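Local coordinates for protein farnesyl pyrophosphate synthetase (Staphylococcus aureus, PDB 5H9D) that probably condenses isopentenyl diphosphate with allylic diphosphates in a magnesium-dependent reaction, as the prenyl-transferring component of heptaprenyl diphosphate synthase, at residues F47-D57 with S176-S186; Q66-A77 with L113-V124. One frame throughout, in Å; residues are numbered along the deposited sequence.

Contact 1: F47-D57 with S176-S186; sequences FVILSSQFGKD and STEVGAITSQS
With chi1 at 61°, Ser184 sets its OG between its own backbone N and carbonyl carbon, and from there the hydroxyl donates to Ser52 O at 2.7 Å. It arrives in the carbonyl plane, on a lone pair. Val48 divides its branches: CG1, anti to the backbone N, lies 3.9 Å from Gly180 CA, while CG2 turns to Ser176 and meets its CB at 3.6 Å. Gly180 presents bare backbone to Val48 and Ser51, and the helix axes come within 7.3 Å, crossing at -42°. Ser51 enters as a knob into the hole formed by Ser176, Thr177, Gly180 and Ala181. Beside it, Phe47 and Thr177 run side by side in the same direction, Phe47 CB 3.8 Å from Thr177 CG2, whereas Thr177 OG1 has its hydrogen-bond partners outside the contact, among them Leu194 O. Past the helix ends, Lys56 N donates to Ser184 O at 2.7 Å with an N-H...O angle of 159°, so Ser184 both gives and receives a bond across the contact. A single serine knob set against a glycine, continued as polar links between the loops leaving both helices, joins helix 43-51 to helix 158-183 within the all-helical polyprenyl synthase fold.

Contact 2: Q66-A77 with L113-V124; sequences QVAVALELIHMA and LLALGLEHLMAV
Leu73 and Gln66 approach the His120 ring in quite different ways. Leu73 lays its CD1 over one face, 4.2 Å above the plane and offset toward the rim. The Gln66 side chain crosses the histidine obliquely, yet its amide plane is turned only 18° from the ring plane. Its OE1 stands 2.9 Å from His120 ND1, but the N-H...O angle of 122° makes this hydrogen bond weak. At its other end the same amide is held by Glu62, which accepts a bond from Gln66 NE2. His120 reaches this position because its CG is anti to the carbonyl carbon (chi1 -73°), and the ring becomes a knob in the hole lined by Gln66, Val69, Ala70 and Leu73.

Leu73 answers as a knob from the opposite helix, seated among Leu113, Leu116, Gly117 and His120. Its CD1 lies 3.8 Å from Leu116 CB. Where Ala70 faces Gly117 the small residues let the backbones come close, with Ala70 CB 3.6 Å from Gly117 O, and the nearly antiparallel axes approach to 7.9 Å.

Two pairs meet at about right angles. Ile74 and Leu121 touch through their CD1 methyls at 4.1 Å, and Val67 and Val124 through their CG2 methyls at 3.4 Å. Toward the other end of the contact, Ala77 CB receives the Leu114 CD1 methyl at 3.4 Å. The outer side of helix 103-121 faces a second protein, where Leu118 and Leu121 pack on Tyr82 of the subunit 1 chain.

The chemistry is thus mostly apolar: leucine, valine and isoleucine methyls, a glycine-alanine approach and the face of an imidazole carry the pairing, while the single weak histidine-glutamine bond probably contributes more to the orientation of two polar groups than to the strength of the interface.

In the fold
The two contacts show how neighbouring helices of a bundle share a common partner. Their centres lie about 16 Å apart, and contact 2 falls, in sequence, between the two segments of contact 1. Helix 43-51 is followed directly by helix 62-85, which bridges both contacts: Ala68 packs on Ile49, Leu71 on Ser176, and Val67 on Val179 and Thr183. Contact 1 therefore joins helices 43-51 and 158-183 on one side of helix 62-85, and contact 2 adds helix 103-121, which also packs against the subunit 1 chain. Helix 62-85 also carries, at its end, the first aspartate-rich motif of this family, which probably binds magnesium, so the helix leading to that site is a member of contact 2 and packs against contact 1.

Contact 1: F47-D57 with S176-S186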
loop_
_atom_site.group_PDB
_atom_site.type_symbol
_atom_site.label_atom_id
_atom_site.label_comp_id
_atom_site.label_asym_id
_atom_site.label_seq_id
_atom_site.Cartn_x
_atom_site.Cartn_y
_atom_site.Cartn_z
ATOM N N PHE A 47 16.024 7.573 0.372
ATOM C CA PHE A 47 16.807 6.548 -0.281
ATOM C C PHE A 47 16.723 6.605 -1.798
ATOM O O PHE A 47 17.659 6.216 -2.471
ATOM C CB PHE A 47 16.399 5.171 0.232
ATOM C CG PHE A 47 17.056 4.807 1.520
ATOM C CD1 PHE A 47 18.438 4.794 1.617
ATOM C CD2 PHE A 47 16.309 4.537 2.636
ATOM C CE1 PHE A 47 19.059 4.525 2.809
ATOM C CE2 PHE A 47 16.918 4.262 3.844
ATOM C CZ PHE A 47 18.293 4.254 3.940
ATOM N N VAL A 48 15.613 7.093 -2.342
ATOM C CA VAL A 48 15.473 7.182 -3.792
ATOM C C VAL A 48 16.434 8.255 -4.340
ATOM O O VAL A 48 17.199 7.985 -5.280
ATOM C CB VAL A 48 14.022 7.513 -4.210
ATOM C CG1 VAL A 48 13.921 7.599 -5.709
ATOM C CG2 VAL A 48 13.081 6.458 -3.691
ATOM N N ILE A 49 16.389 9.464 -3.765
ATOM C CA ILE A 49 17.292 10.534 -4.188
ATOM C C ILE A 49 18.737 9.966 -4.105
ATOM O O ILE A 49 19.388 9.805 -5.125
ATOM C CB ILE A 49 17.123 11.834 -3.278
ATOM C CG1 ILE A 49 16.056 12.782 -3.849
ATOM C CG2 ILE A 49 18.429 12.629 -3.189
ATOM C CD1 ILE A 49 14.662 12.420 -3.473
ATOM N N LEU A 50 19.204 9.629 -2.898
ATOM C CA LEU A 50 20.553 9.072 -2.668
ATOM C C LEU A 50 20.957 7.926 -3.582
ATOM O O LEU A 50 22.066 7.922 -4.096
ATOM C CB LEU A 50 20.723 8.599 -1.222
ATOM C CG LEU A 50 21.425 9.588 -0.304
ATOM C CD1 LEU A 50 21.751 8.896 0.980
ATOM C CD2 LEU A 50 22.691 10.103 -0.966
ATOM N N SER A 51 20.069 6.953 -3.765
ATOM C CA SER A 51 20.333 5.819 -4.647
ATOM C C SER A 51 20.587 6.243 -6.086
ATOM O O SER A 51 21.142 5.483 -6.859
ATOM C CB SER A 51 19.145 4.843 -4.668
ATOM O OG SER A 51 19.056 4.101 -3.471
ATOM N N SER A 52 20.173 7.440 -6.464
ATOM C CA SER A 52 20.369 7.847 -7.838
ATOM C C SER A 52 21.680 8.548 -8.127
ATOM O O SER A 52 22.016 8.706 -9.285
ATOM C CB SER A 52 19.214 8.727 -8.307
ATOM O OG SER A 52 19.330 10.029 -7.781
ATOM N N GLN A 53 22.424 8.959 -7.104
ATOM C CA GLN A 53 23.711 9.649 -7.314
ATOM C C GLN A 53 24.861 8.773 -7.882
ATOM O O GLN A 53 25.914 9.294 -8.263
ATOM C CB GLN A 53 24.195 10.292 -6.005
ATOM C CG GLN A 53 23.142 11.091 -5.259
ATOM C CD GLN A 53 22.621 12.267 -6.042
ATOM O OE1 GLN A 53 23.380 13.151 -6.446
ATOM N NE2 GLN A 53 21.321 12.296 -6.254
ATOM N N PHE A 54 24.669 7.456 -7.936
ATOM C CA PHE A 54 25.710 6.566 -8.461
ATOM C C PHE A 54 25.358 6.125 -9.891
ATOM O O PHE A 54 25.773 5.061 -10.377
ATOM C CB PHE A 54 25.869 5.366 -7.513
ATOM C CG PHE A 54 26.068 5.775 -6.082
ATOM C CD1 PHE A 54 27.319 6.090 -5.604
ATOM C CD2 PHE A 54 24.981 5.957 -5.241
ATOM C CE1 PHE A 54 27.482 6.586 -4.312
ATOM C CE2 PHE A 54 25.141 6.452 -3.955
ATOM C CZ PHE A 54 26.392 6.766 -3.492
ATOM N N GLY A 55 24.594 6.975 -10.564
ATOM C CA GLY A 55 24.183 6.674 -11.913
ATOM C C GLY A 55 24.900 7.585 -12.870
ATOM O O GLY A 55 26.102 7.819 -12.743
ATOM N N LYS A 56 24.178 8.119 -13.838
ATOM C CA LYS A 56 24.850 8.983 -14.756
ATOM C C LYS A 56 24.236 10.359 -14.853
ATOM O O LYS A 56 24.305 10.987 -15.898
ATOM C CB LYS A 56 24.945 8.316 -16.134
ATOM C CG LYS A 56 23.679 8.283 -16.959
ATOM C CD LYS A 56 24.016 7.944 -18.410
ATOM C CE LYS A 56 24.296 6.455 -18.629
ATOM N NZ LYS A 56 25.422 5.888 -17.843
ATOM N N ASP A 57 23.628 10.836 -13.771
ATOM C CA ASP A 57 23.059 12.182 -13.793
ATOM C C ASP A 57 23.901 13.006 -12.810
ATOM O O ASP A 57 24.060 12.624 -11.645
ATOM C CB ASP A 57 21.561 12.184 -13.387
ATOM C CG ASP A 57 20.654 11.376 -14.357
ATOM O OD1 ASP A 57 20.950 11.283 -15.566
ATOM O OD2 ASP A 57 19.611 10.843 -13.910
ATOM N N SER A 176 12.960 1.415 -3.172
ATOM C CA SER A 176 13.403 2.802 -3.157
ATOM C C SER A 176 14.859 2.918 -3.582
ATOM O O SER A 176 15.249 3.877 -4.250
ATOM C CB SER A 176 13.253 3.414 -1.765
ATOM O OG SER A 176 11.957 3.201 -1.261
ATOM N N THR A 177 15.683 1.965 -3.178
ATOM C CA THR A 177 17.083 2.049 -3.557
ATOM C C THR A 177 17.340 1.510 -4.965
ATOM O O THR A 177 18.183 2.059 -5.678
ATOM C CB THR A 177 17.972 1.312 -2.567
ATOM O OG1 THR A 177 17.384 0.040 -2.277
ATOM C CG2 THR A 177 18.139 2.121 -1.302
ATOM N N GLU A 178 16.598 0.473 -5.366
ATOM C CA GLU A 178 16.755 -0.158 -6.687
ATOM C C GLU A 178 16.325 0.744 -7.838
ATOM O O GLU A 178 17.115 1.023 -8.764
ATOM C CB GLU A 178 15.941 -1.442 -6.763
ATOM C CG GLU A 178 16.453 -2.441 -7.779
ATOM C CD GLU A 178 15.598 -3.701 -7.844
ATOM O OE1 GLU A 178 15.121 -4.184 -6.776
ATOM O OE2 GLU A 178 15.411 -4.219 -8.973
ATOM N N VAL A 179 15.066 1.168 -7.769
ATOM C CA VAL A 179 14.450 2.057 -8.740
ATOM C C VAL A 179 15.205 3.392 -8.799
ATOM O O VAL A 179 15.460 3.950 -9.864
ATOM C CB VAL A 179 12.982 2.331 -8.333
ATOM C CG1 VAL A 179 12.347 3.324 -9.289
ATOM C CG2 VAL A 179 12.193 1.020 -8.290
ATOM N N GLY A 180 15.579 3.899 -7.645
ATOM C CA GLY A 180 16.282 5.161 -7.626
ATOM C C GLY A 180 17.544 5.127 -8.470
ATOM O O GLY A 180 17.940 6.134 -9.065
ATOM N N ALA A 181 18.192 3.972 -8.512
ATOM C CA ALA A 181 19.410 3.832 -9.295
ATOM C C ALA A 181 19.028 3.604 -10.759
ATOM O O ALA A 181 19.662 4.146 -11.664
ATOM C CB ALA A 181 20.222 2.666 -8.769
ATOM N N ILE A 182 17.974 2.821 -10.974
ATOM C CA ILE A 182 17.510 2.518 -12.310
ATOM C C ILE A 182 16.959 3.741 -12.982
ATOM O O ILE A 182 16.813 3.751 -14.204
ATOM C CB ILE A 182 16.420 1.445 -12.307
ATOM C CG1 ILE A 182 17.016 0.117 -11.826
ATOM C CG2 ILE A 182 15.785 1.315 -13.701
ATOM C CD1 ILE A 182 16.008 -0.984 -11.675
ATOM N N THR A 183 16.638 4.778 -12.213
ATOM C CA THR A 183 16.123 5.996 -12.850
ATOM C C THR A 183 17.236 6.848 -13.479
ATOM O O THR A 183 17.013 7.504 -14.492
ATOM C CB THR A 183 15.321 6.902 -11.871
ATOM O OG1 THR A 183 16.191 7.413 -10.856
ATOM C CG2 THR A 183 14.198 6.136 -11.240
ATOM N N SER A 184 18.424 6.834 -12.873
ATOM C CA SER A 184 19.560 7.623 -13.364
ATOM C C SER A 184 20.524 6.754 -14.175
ATOM O O SER A 184 21.719 7.043 -14.294
ATOM C CB SER A 184 20.301 8.277 -12.188
ATOM O OG SER A 184 20.815 7.312 -11.297
ATOM N N GLN A 185 19.982 5.676 -14.721
ATOM C CA GLN A 185 20.745 4.751 -15.532
ATOM C C GLN A 185 22.064 4.279 -14.905
ATOM O O GLN A 185 23.147 4.576 -15.403
ATOM C CB GLN A 185 21.012 5.376 -16.904
ATOM C CG GLN A 185 19.779 5.976 -17.547
ATOM C CD GLN A 185 19.887 6.074 -19.060
ATOM O OE1 GLN A 185 19.444 5.171 -19.789
ATOM N NE2 GLN A 185 20.488 7.165 -19.543
ATOM N N SER A 186 21.969 3.554 -13.798
ATOM C CA SER A 186 23.155 3.005 -13.158
ATOM C C SER A 186 23.334 1.637 -13.824
ATOM O O SER A 186 22.483 1.242 -14.631
ATOM C CB SER A 186 22.935 2.865 -11.650
ATOM O OG SER A 186 22.978 4.132 -11.015
#

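Contact 2: Q66-A77 with L113-V124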
loop_
_atom_site.group_PDB
_atom_site.type_symbol
_atom_site.label_atom_id
_atom_site.label_comp_id
_atom_site.label_asym_id
_atom_site.label_seq_id
_atom_site.Cartn_x
_atom_site.Cartn_y
_atom_site.Cartn_z
ATOM N N GLN A 66 10.137 12.313 -9.108
ATOM C CA GLN A 66 8.799 11.791 -9.288
ATOM C C GLN A 66 8.665 10.390 -8.678
ATOM O O GLN A 66 7.606 10.026 -8.154
ATOM C CB GLN A 66 8.414 11.777 -10.769
ATOM C CG GLN A 66 8.213 13.161 -11.421
ATOM C CD GLN A 66 7.102 13.986 -10.776
ATOM O OE1 GLN A 66 5.987 13.504 -10.585
ATOM N NE2 GLN A 66 7.405 15.242 -10.451
ATOM N N VAL A 67 9.725 9.597 -8.714
ATOM C CA VAL A 67 9.606 8.271 -8.123
ATOM C C VAL A 67 9.603 8.433 -6.602
ATOM O O VAL A 67 8.952 7.696 -5.873
ATOM C CB VAL A 67 10.749 7.326 -8.600
ATOM C CG1 VAL A 67 10.552 5.938 -8.027
ATOM C CG2 VAL A 67 10.716 7.236 -10.105
ATOM N N ALA A 68 10.316 9.436 -6.140
ATOM C CA ALA A 68 10.370 9.743 -4.713
ATOM C C ALA A 68 8.963 10.133 -4.207
ATOM O O ALA A 68 8.516 9.628 -3.172
ATOM C CB ALA A 68 11.394 10.876 -4.465
ATOM N N VAL A 69 8.278 11.018 -4.951
ATOM C CA VAL A 69 6.921 11.459 -4.636
ATOM C C VAL A 69 5.981 10.238 -4.661
ATOM O O VAL A 69 5.143 10.063 -3.783
ATOM C CB VAL A 69 6.448 12.549 -5.658
ATOM C CG1 VAL A 69 4.969 12.717 -5.599
ATOM C CG2 VAL A 69 7.092 13.895 -5.332
ATOM N N ALA A 70 6.140 9.374 -5.655
ATOM C CA ALA A 70 5.307 8.171 -5.744
ATOM C C ALA A 70 5.512 7.250 -4.555
ATOM O O ALA A 70 4.543 6.753 -3.997
ATOM C CB ALA A 70 5.600 7.392 -7.042
ATOM N N LEU A 71 6.760 7.005 -4.174
ATOM C CA LEU A 71 7.031 6.116 -3.047
ATOM C C LEU A 71 6.406 6.599 -1.733
ATOM O O LEU A 71 5.861 5.789 -0.962
ATOM C CB LEU A 71 8.541 5.940 -2.846
ATOM C CG LEU A 71 9.286 4.820 -3.559
ATOM C CD1 LEU A 71 8.954 3.527 -2.826
ATOM C CD2 LEU A 71 8.910 4.755 -5.042
ATOM N N GLU A 72 6.483 7.906 -1.465
ATOM C CA GLU A 72 5.931 8.426 -0.222
ATOM C C GLU A 72 4.412 8.369 -0.249
ATOM O O GLU A 72 3.788 8.188 0.774
ATOM C CB GLU A 72 6.428 9.849 0.016
ATOM C CG GLU A 72 6.263 10.384 1.433
ATOM C CD GLU A 72 6.942 9.543 2.498
ATOM O OE1 GLU A 72 7.737 8.661 2.127
ATOM O OE2 GLU A 72 6.688 9.750 3.710
ATOM N N LEU A 73 3.805 8.505 -1.425
ATOM C CA LEU A 73 2.346 8.455 -1.527
ATOM C C LEU A 73 1.830 7.023 -1.295
ATOM O O LEU A 73 0.789 6.844 -0.671
ATOM C CB LEU A 73 1.887 8.993 -2.891
ATOM C CG LEU A 73 2.074 10.475 -3.266
ATOM C CD1 LEU A 73 1.780 10.742 -4.739
ATOM C CD2 LEU A 73 1.161 11.329 -2.424
ATOM N N ILE A 74 2.558 6.010 -1.786
ATOM C CA ILE A 74 2.173 4.609 -1.595
ATOM C C ILE A 74 2.377 4.261 -0.102
ATOM O O ILE A 74 1.560 3.568 0.519
ATOM C CB ILE A 74 3.026 3.635 -2.504
ATOM C CG1 ILE A 74 2.596 3.771 -3.970
ATOM C CG2 ILE A 74 2.807 2.176 -2.086
ATOM C CD1 ILE A 74 3.675 3.386 -4.981
ATOM N N HIS A 75 3.484 4.733 0.460
ATOM C CA HIS A 75 3.767 4.539 1.873
ATOM C C HIS A 75 2.592 5.078 2.721
ATOM O O HIS A 75 2.075 4.400 3.625
ATOM C CB HIS A 75 5.044 5.289 2.212
ATOM C CG HIS A 75 5.406 5.250 3.660
ATOM N ND1 HIS A 75 5.260 4.115 4.434
ATOM C CD2 HIS A 75 5.929 6.199 4.471
ATOM C CE1 HIS A 75 5.678 4.370 5.661
ATOM N NE2 HIS A 75 6.089 5.627 5.708
ATOM N N MET A 76 2.186 6.311 2.411
ATOM C CA MET A 76 1.079 6.999 3.069
ATOM C C MET A 76 -0.246 6.256 2.888
ATOM O O MET A 76 -1.041 6.141 3.831
ATOM C CB MET A 76 0.915 8.395 2.499
ATOM C CG MET A 76 1.998 9.368 2.830
ATOM S SD MET A 76 1.872 10.885 1.815
ATOM C CE MET A 76 0.643 11.825 2.703
ATOM N N ALA A 77 -0.518 5.771 1.685
ATOM C CA ALA A 77 -1.764 5.039 1.510
ATOM C C ALA A 77 -1.750 3.883 2.522
ATOM O O ALA A 77 -2.728 3.623 3.205
ATOM C CB ALA A 77 -1.903 4.501 0.041
ATOM N N LEU A 113 -4.598 8.239 -2.450
ATOM C CA LEU A 113 -3.144 8.312 -2.305
ATOM C C LEU A 113 -2.442 7.301 -3.166
ATOM O O LEU A 113 -1.392 7.567 -3.749
ATOM C CB LEU A 113 -2.738 8.127 -0.811
ATOM C CG LEU A 113 -3.155 9.297 0.100
ATOM C CD1 LEU A 113 -2.806 9.087 1.540
ATOM C CD2 LEU A 113 -2.454 10.539 -0.395
ATOM N N LEU A 114 -3.041 6.126 -3.243
ATOM C CA LEU A 114 -2.488 5.033 -4.013
ATOM C C LEU A 114 -2.613 5.316 -5.510
ATOM O O LEU A 114 -1.677 5.084 -6.256
ATOM C CB LEU A 114 -3.256 3.783 -3.664
ATOM C CG LEU A 114 -2.545 2.464 -3.727
ATOM C CD1 LEU A 114 -1.550 2.409 -2.580
ATOM C CD2 LEU A 114 -3.606 1.347 -3.626
ATOM N N ALA A 115 -3.771 5.816 -5.945
ATOM C CA ALA A 115 -3.969 6.106 -7.364
ATOM C C ALA A 115 -2.960 7.136 -7.852
ATOM O O ALA A 115 -2.439 7.025 -8.972
ATOM C CB ALA A 115 -5.403 6.613 -7.623
ATOM N N LEU A 116 -2.702 8.141 -7.007
ATOM C CA LEU A 116 -1.754 9.201 -7.331
ATOM C C LEU A 116 -0.365 8.586 -7.471
ATOM O O LEU A 116 0.422 8.988 -8.328
ATOM C CB LEU A 116 -1.727 10.256 -6.223
ATOM C CG LEU A 116 -2.905 11.212 -6.016
ATOM C CD1 LEU A 116 -2.656 12.069 -4.736
ATOM C CD2 LEU A 116 -3.100 12.055 -7.293
ATOM N N GLY A 117 -0.059 7.617 -6.612
ATOM C CA GLY A 117 1.230 6.957 -6.680
ATOM C C GLY A 117 1.426 6.322 -8.046
ATOM O O GLY A 117 2.517 6.393 -8.610
ATOM N N LEU A 118 0.363 5.705 -8.578
ATOM C CA LEU A 118 0.424 5.086 -9.913
ATOM C C LEU A 118 0.591 6.138 -11.006
ATOM O O LEU A 118 1.299 5.916 -11.984
ATOM C CB LEU A 118 -0.826 4.263 -10.205
ATOM C CG LEU A 118 -1.008 2.968 -9.413
ATOM C CD1 LEU A 118 -1.801 2.008 -10.297
ATOM C CD2 LEU A 118 0.357 2.344 -8.987
ATOM N N GLU A 119 -0.068 7.277 -10.840
ATOM C CA GLU A 119 0.054 8.346 -11.811
ATOM C C GLU A 119 1.510 8.758 -11.856
ATOM O O GLU A 119 2.075 8.937 -12.932
ATOM C CB GLU A 119 -0.736 9.579 -11.398
ATOM C CG GLU A 119 -2.190 9.631 -11.748
ATOM C CD GLU A 119 -2.747 11.039 -11.491
ATOM O OE1 GLU A 119 -3.996 11.208 -11.497
ATOM O OE2 GLU A 119 -1.916 11.976 -11.285
ATOM N N HIS A 120 2.110 8.915 -10.680
ATOM C CA HIS A 120 3.490 9.357 -10.603
ATOM C C HIS A 120 4.569 8.360 -11.040
ATOM O O HIS A 120 5.668 8.763 -11.407
ATOM C CB HIS A 120 3.772 9.907 -9.205
ATOM C CG HIS A 120 3.149 11.245 -8.955
ATOM N ND1 HIS A 120 3.887 12.405 -8.835
ATOM C CD2 HIS A 120 1.853 11.613 -8.836
ATOM C CE1 HIS A 120 3.072 13.428 -8.654
ATOM N NE2 HIS A 120 1.831 12.975 -8.653
ATOM N N LEU A 121 4.258 7.074 -11.028
ATOM C CA LEU A 121 5.227 6.074 -11.458
ATOM C C LEU A 121 5.301 6.008 -12.979
ATOM O O LEU A 121 6.248 5.437 -13.517
ATOM C CB LEU A 121 4.854 4.698 -10.923
ATOM C CG LEU A 121 5.227 4.475 -9.468
ATOM C CD1 LEU A 121 4.594 3.180 -8.940
ATOM C CD2 LEU A 121 6.727 4.430 -9.371
ATOM N N MET A 122 4.309 6.586 -13.662
ATOM C CA MET A 122 4.287 6.574 -15.131
ATOM C C MET A 122 5.328 7.535 -15.690
ATOM O O MET A 122 5.332 7.827 -16.892
ATOM C CB MET A 122 2.905 6.956 -15.688
ATOM C CG MET A 122 2.708 8.463 -15.937
ATOM C CE MET A 122 1.330 8.427 -18.355
ATOM N N ALA A 123 6.186 8.040 -14.801
ATOM C CA ALA A 123 7.263 8.948 -15.174
ATOM C C ALA A 123 8.480 8.061 -15.416
ATOM O O ALA A 123 9.485 8.478 -15.985
ATOM C CB ALA A 123 7.531 9.947 -14.054
ATOM N N VAL A 124 8.396 6.828 -14.949
ATOM C CA VAL A 124 9.462 5.881 -15.176
ATOM C C VAL A 124 9.043 5.335 -16.539
ATOM O O VAL A 124 7.846 5.234 -16.822
ATOM C CB VAL A 124 9.441 4.755 -14.127
ATOM C CG1 VAL A 124 10.548 3.747 -14.420
ATOM C CG2 VAL A 124 9.606 5.343 -12.734
#